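PDB 7D0I: autophagy-related protein 9 from Schizosaccharomyces pombe, which scrambles phospholipids between the two leaflets of vesicle membranes as a homotrimer, supplying and redistributing lipid for the growing autophagosome. Local coordinates for residues L424-V429 with L612-T617; R414-G419 with T624-S629. The protein carries 1 engineered substitution. One frame throughout, in Å; residues are numbered along the deposited sequence.

Contact 1. Residues L424-V429 with L612-T617; sequences LFAPIV and LGILLT. With LMN (Lauryl Maltose Neopentyl Glycol), chain G.
I614 reaches across from helix 603-624 and lays its branched side chain against A426 and V429. From its CB, the CG2 branch lies anti to the backbone N (chi1 of CG1 -61°) and comes within 4.2 Å of A426 CB; the same methyl is 3.8 Å from V429 CG1. The other branch runs out through CG1 to CD1, which ends 3.7 Å from V429 CG1, so both isoleucine methyls rest on the same side of one valine methyl, the two side chains crossing at about a right angle. Alongside, A426 points its CB toward the I614 carbonyl, and L615, on the surface, brings CD2 to within 4.1 Å of A426 O. Residues L424-V429 belong to an intramembrane segment, and L612-T617 probably to another. A426 lies where helix 412-425 passes into helix 427-447, its small methyl consistent with the close approach of A426 CA and L615 CA, 5.7 Å. V429 is two-sided. Its CG2 methyl, 3.6 Å from LMN CAY, lies against an alkyl tail of the detergent, and a glycine here would probably leave both the I614 methyls and that tail facing a gap. Nearby, the terminal methyl CAB of the other tail comes to the ring edge of F425, near the ring plane, and F264 brings its own ring against F425. H373, T374 and L433 touch I614 as well.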
# COMPACT_ATOMS: atom_id res chain seq x y z
N LEU A 424 59.81 14.51 13.12
CA LEU A 424 60.81 13.49 13.35
C LEU A 424 60.36 12.09 12.98
O LEU A 424 61.18 11.28 12.55
CB LEU A 424 61.23 13.48 14.83
CG LEU A 424 61.84 14.77 15.38
CD1 LEU A 424 62.23 14.58 16.84
CD2 LEU A 424 63.04 15.19 14.56
N PHE A 425 59.08 11.77 13.14
CA PHE A 425 58.59 10.43 12.84
C PHE A 425 57.85 10.33 11.51
O PHE A 425 57.37 9.24 11.18
CB PHE A 425 57.67 9.93 13.96
CG PHE A 425 58.40 9.47 15.18
CD1 PHE A 425 59.76 9.68 15.32
CD2 PHE A 425 57.73 8.81 16.19
CE1 PHE A 425 60.43 9.24 16.45
CE2 PHE A 425 58.39 8.38 17.32
CZ PHE A 425 59.74 8.59 17.45
N ALA A 426 57.72 11.41 10.76
CA ALA A 426 57.02 11.38 9.48
C ALA A 426 57.91 10.88 8.35
O ALA A 426 57.43 10.13 7.50
CB ALA A 426 56.46 12.76 9.15
N PRO A 427 59.18 11.29 8.27
CA PRO A 427 60.05 10.69 7.24
C PRO A 427 60.14 9.17 7.37
O PRO A 427 59.96 8.46 6.37
CB PRO A 427 61.40 11.37 7.48
CG PRO A 427 61.04 12.68 8.04
CD PRO A 427 59.86 12.43 8.92
N ILE A 428 60.41 8.66 8.57
CA ILE A 428 60.60 7.23 8.75
C ILE A 428 59.30 6.46 8.80
O ILE A 428 59.32 5.24 9.03
CB ILE A 428 61.42 6.95 10.03
CG1 ILE A 428 60.60 7.30 11.27
CG2 ILE A 428 62.71 7.74 10.01
CD1 ILE A 428 61.40 7.28 12.54
N VAL A 429 58.16 7.13 8.62
CA VAL A 429 56.90 6.45 8.40
C VAL A 429 56.50 6.48 6.94
O VAL A 429 56.02 5.48 6.40
CB VAL A 429 55.80 7.05 9.30
CG1 VAL A 429 54.43 6.74 8.74
CG2 VAL A 429 55.91 6.48 10.70
N LEU A 612 52.04 11.36 0.76
CA LEU A 612 52.39 12.78 0.81
C LEU A 612 51.76 13.47 2.02
O LEU A 612 52.31 14.46 2.52
CB LEU A 612 51.97 13.46 -0.48
CG LEU A 612 52.49 14.88 -0.69
CD1 LEU A 612 54.00 14.89 -0.71
CD2 LEU A 612 51.95 15.46 -1.98
N GLY A 613 50.63 12.97 2.51
CA GLY A 613 50.00 13.58 3.66
C GLY A 613 50.75 13.31 4.95
O GLY A 613 50.77 14.15 5.84
N ILE A 614 51.36 12.13 5.06
CA ILE A 614 52.20 11.88 6.23
C ILE A 614 53.34 12.88 6.29
O ILE A 614 53.81 13.23 7.38
CB ILE A 614 52.70 10.42 6.21
CG1 ILE A 614 51.52 9.47 6.25
CG2 ILE A 614 53.62 10.15 7.37
CD1 ILE A 614 51.91 8.03 6.32
N LEU A 615 53.78 13.38 5.14
CA LEU A 615 54.81 14.40 5.12
C LEU A 615 54.24 15.78 5.40
O LEU A 615 54.87 16.58 6.10
CB LEU A 615 55.54 14.39 3.78
CG LEU A 615 56.32 13.12 3.44
CD1 LEU A 615 56.94 13.25 2.06
CD2 LEU A 615 57.38 12.87 4.48
N LEU A 616 53.07 16.08 4.86
CA LEU A 616 52.52 17.42 4.96
C LEU A 616 51.67 17.66 6.21
O LEU A 616 51.18 18.78 6.38
CB LEU A 616 51.70 17.74 3.72
CG LEU A 616 52.53 17.88 2.45
CD1 LEU A 616 51.68 18.34 1.29
CD2 LEU A 616 53.68 18.84 2.69
N THR A 617 51.49 16.67 7.07
CA THR A 617 50.71 16.92 8.28
C THR A 617 51.41 17.85 9.26
O THR A 617 50.72 18.60 9.97
CB THR A 617 50.34 15.63 9.00
OG1 THR A 617 51.45 14.72 8.99
CG2 THR A 617 49.17 14.98 8.32
C1 LMN G . 44.41 3.23 15.53
O1 LMN G . 45.62 3.22 16.03
C2 LMN G . 43.82 1.81 15.45
O2 LMN G . 43.87 1.22 16.74
C3 LMN G . 42.40 1.87 14.99
O3 LMN G . 41.89 0.50 14.89
C4 LMN G . 42.24 2.54 13.68
O4 LMN G . 40.78 2.83 13.49
C5 LMN G . 42.99 3.83 13.56
O5 LMN G . 44.38 3.76 14.08
C6 LMN G . 43.03 4.26 12.10
O6 LMN G . 43.04 3.13 11.26
CAA LMN G . 57.68 5.34 13.75
CAB LMN G . 54.58 9.63 14.93
OAI LMN G . 38.63 2.68 8.14
OAJ LMN G . 38.10 5.75 11.85
OAL LMN G . 40.45 6.60 20.74
OAN LMN G . 41.88 8.05 16.02
OAP LMN G . 43.72 7.91 17.70
OAQ LMN G . 37.73 0.09 9.88
OAR LMN G . 36.01 5.50 13.70
OAS LMN G . 38.14 -0.96 12.42
OAT LMN G . 36.75 3.01 15.16
OAU LMN G . 38.56 1.69 14.19
OAV LMN G . 38.07 5.14 17.50
CAW LMN G . 56.62 4.38 14.34
CAX LMN G . 53.14 9.39 14.42
CAY LMN G . 55.24 4.73 13.73
CAZ LMN G . 52.21 10.42 15.10
CBA LMN G . 54.19 4.90 14.86
CBB LMN G . 51.21 9.69 16.04
CBC LMN G . 53.02 5.77 14.33
CBD LMN G . 50.79 10.68 17.16
CBE LMN G . 52.04 6.09 15.50
CBF LMN G . 50.22 9.90 18.37
CBG LMN G . 51.77 4.79 16.33
CBH LMN G . 49.33 8.73 17.86
CBI LMN G . 50.58 5.06 17.31
CBJ LMN G . 48.88 7.87 19.08
CBK LMN G . 49.23 4.71 16.60
CBL LMN G . 47.54 7.13 18.71
CBM LMN G . 39.57 2.33 9.13
CBN LMN G . 38.87 6.45 12.81
CBP LMN G . 40.34 6.84 19.36
CBQ LMN G . 48.17 4.29 17.69
CBR LMN G . 47.03 6.56 17.33
CBS LMN G . 46.27 4.50 15.96
CBT LMN G . 45.74 4.62 18.53
OBV LMN G . 44.82 5.70 18.79
OBX LMN G . 42.54 5.84 19.17
OBY LMN G . 39.59 2.90 11.49
OBZ LMN G . 39.31 6.29 15.19
OCB LMN G . 40.69 4.81 16.46
CCC LMN G . 38.86 2.16 10.44
CCD LMN G . 38.23 6.33 14.17
CCF LMN G . 41.17 5.82 18.60
CCH LMN G . 42.19 6.66 16.38
CCJ LMN G . 43.57 5.58 18.17
CCL LMN G . 43.50 6.63 17.09
CCM LMN G . 46.79 5.00 17.39
CCN LMN G . 38.72 0.67 10.75
CCO LMN G . 37.32 5.10 14.16
CCQ LMN G . 41.03 6.09 17.09
CCR LMN G . 40.25 2.03 12.50
CCS LMN G . 39.58 4.91 15.63
CCT LMN G . 38.30 0.47 12.16
CCU LMN G . 37.14 4.39 15.46
CCV LMN G . 39.28 1.03 13.13
CCW LMN G . 38.35 4.35 16.33

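Contact 2. Residues R414-G419 with T624-S629; sequences RFIVAG and TFPSCS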
# COMPACT_ATOMS: atom_id res chain seq x y z
N ARG A 414 49.94 22.12 22.34
CA ARG A 414 49.88 20.71 21.99
C ARG A 414 50.06 20.48 20.50
O ARG A 414 50.74 19.54 20.10
CB ARG A 414 48.54 20.11 22.42
CG ARG A 414 48.28 20.20 23.90
CD ARG A 414 46.95 19.60 24.24
NE ARG A 414 46.92 18.17 24.00
CZ ARG A 414 47.29 17.26 24.89
NH1 ARG A 414 47.23 15.97 24.59
NH2 ARG A 414 47.73 17.63 26.07
N PHE A 415 49.43 21.32 19.67
CA PHE A 415 49.66 21.26 18.24
C PHE A 415 51.14 21.43 17.91
O PHE A 415 51.66 20.76 17.02
CB PHE A 415 48.83 22.32 17.53
CG PHE A 415 47.37 22.01 17.46
CD1 PHE A 415 46.92 20.71 17.43
CD2 PHE A 415 46.43 23.03 17.43
CE1 PHE A 415 45.58 20.43 17.36
CE2 PHE A 415 45.09 22.75 17.37
CZ PHE A 415 44.66 21.45 17.34
N ILE A 416 51.83 22.30 18.64
CA ILE A 416 53.24 22.54 18.36
C ILE A 416 54.08 21.32 18.72
O ILE A 416 54.97 20.92 17.96
CB ILE A 416 53.73 23.80 19.09
CG1 ILE A 416 53.03 25.04 18.52
CG2 ILE A 416 55.22 23.93 18.98
CD1 ILE A 416 53.20 25.20 17.04
N VAL A 417 53.81 20.71 19.87
CA VAL A 417 54.56 19.52 20.27
C VAL A 417 54.31 18.37 19.31
O VAL A 417 55.23 17.63 18.95
CB VAL A 417 54.21 19.13 21.72
CG1 VAL A 417 54.93 17.86 22.11
CG2 VAL A 417 54.57 20.25 22.66
N ALA A 418 53.06 18.20 18.87
CA ALA A 418 52.77 17.14 17.92
C ALA A 418 53.42 17.41 16.58
O ALA A 418 53.88 16.47 15.92
CB ALA A 418 51.26 16.98 17.76
N GLY A 419 53.48 18.67 16.16
CA GLY A 419 54.20 18.99 14.94
C GLY A 419 55.68 18.68 15.05
O GLY A 419 56.29 18.20 14.10
N THR A 624 48.12 25.74 10.14
CA THR A 624 46.67 25.87 10.03
C THR A 624 45.93 25.46 11.29
O THR A 624 44.87 26.02 11.57
CB THR A 624 46.14 25.04 8.86
OG1 THR A 624 46.18 23.65 9.21
CG2 THR A 624 46.97 25.26 7.63
N PHE A 625 46.47 24.51 12.06
CA PHE A 625 45.74 24.05 13.24
C PHE A 625 45.79 25.06 14.38
O PHE A 625 44.74 25.31 14.99
CB PHE A 625 46.26 22.68 13.68
CG PHE A 625 45.68 21.54 12.90
CD1 PHE A 625 44.75 21.76 11.91
CD2 PHE A 625 46.06 20.24 13.17
CE1 PHE A 625 44.22 20.71 11.21
CE2 PHE A 625 45.54 19.20 12.46
CZ PHE A 625 44.62 19.43 11.48
N PRO A 626 46.94 25.64 14.75
CA PRO A 626 46.92 26.61 15.85
C PRO A 626 45.99 27.78 15.61
O PRO A 626 45.26 28.18 16.52
CB PRO A 626 48.38 27.05 15.94
CG PRO A 626 49.14 25.91 15.44
CD PRO A 626 48.32 25.37 14.31
N SER A 627 45.97 28.32 14.40
CA SER A 627 45.07 29.42 14.09
C SER A 627 43.61 29.04 14.27
O SER A 627 42.76 29.92 14.44
CB SER A 627 45.29 29.89 12.65
OG SER A 627 44.83 28.91 11.73
N CYS A 628 43.29 27.74 14.25
CA CYS A 628 41.93 27.26 14.44
C CYS A 628 41.72 26.68 15.83
O CYS A 628 40.73 25.98 16.06
CB CYS A 628 41.58 26.22 13.38
SG CYS A 628 41.52 26.85 11.70
N SER A 629 42.62 26.96 16.78
CA SER A 629 42.49 26.36 18.10
C SER A 629 41.32 26.97 18.85
O SER A 629 40.48 26.24 19.39
CB SER A 629 43.78 26.55 18.89
OG SER A 629 44.06 27.92 19.06
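F625 sets its CB over one face of the F415 ring, 3.8 Å from the ring centroid and 14° off the normal, a CH-pi contact. The F625 ring itself leads away with CG anti to the carbonyl carbon (chi1 -81°), and the two rings meet obliquely, planes at 45° and centroids 5.4 Å apart. F625 O lies obliquely to the F415 ring, 3.5 Å from CE2. Next comes P626, whose CG reaches F415 CB at 4.2 Å and, more loosely, the CD1 end of I416. S627 then turns off to the surface, where its OG hydrogen-bonds back to T624 O. C628 stands at the N-cap of helix 629-638, its N bonded to F625 O. S629 closes the contact: its CB approaches F415 CE2, while its OG donates to P626 O (2.8 Å), in the carbonyl plane, beside the backbone bond from S629 N to the same oxygen. R412 NE also hydrogen-bonds to S629 OG, tying the turn to the start of helix 412-425. L621, I383 and C382 pack on F415 as well. The arrangement is a short helix-to-helix connection with helical backbone angles, leading from helix 603-624, probably intramembrane, into the N-cap of helix 629-638, with a phenylalanine of a neighbouring helix packed against it.

Overall arrangement
Contacts 1 and 2 follow one another on helix 412-425 and its continuation, and on helix 603-624 and the loop that follows, which run in opposite senses: going forward from R414-G419 to L424-V429 means going backward from T624-S629 to L612-T617. Their centres are 16 Å apart and their nearest atoms about 5 Å, without touching. Contact 1 probably lies within the membrane region and lines the detergent pocket directly through F425 and V429; the V429 side chain is also about 5 Å from a second bound LMN. Contact 2 is further from these sites, with the F415 side chain about 11 Å from a bound LMN, and joins the early part of helix 412-425 to the loop after helix 603-624, probably on the cytoplasmic side.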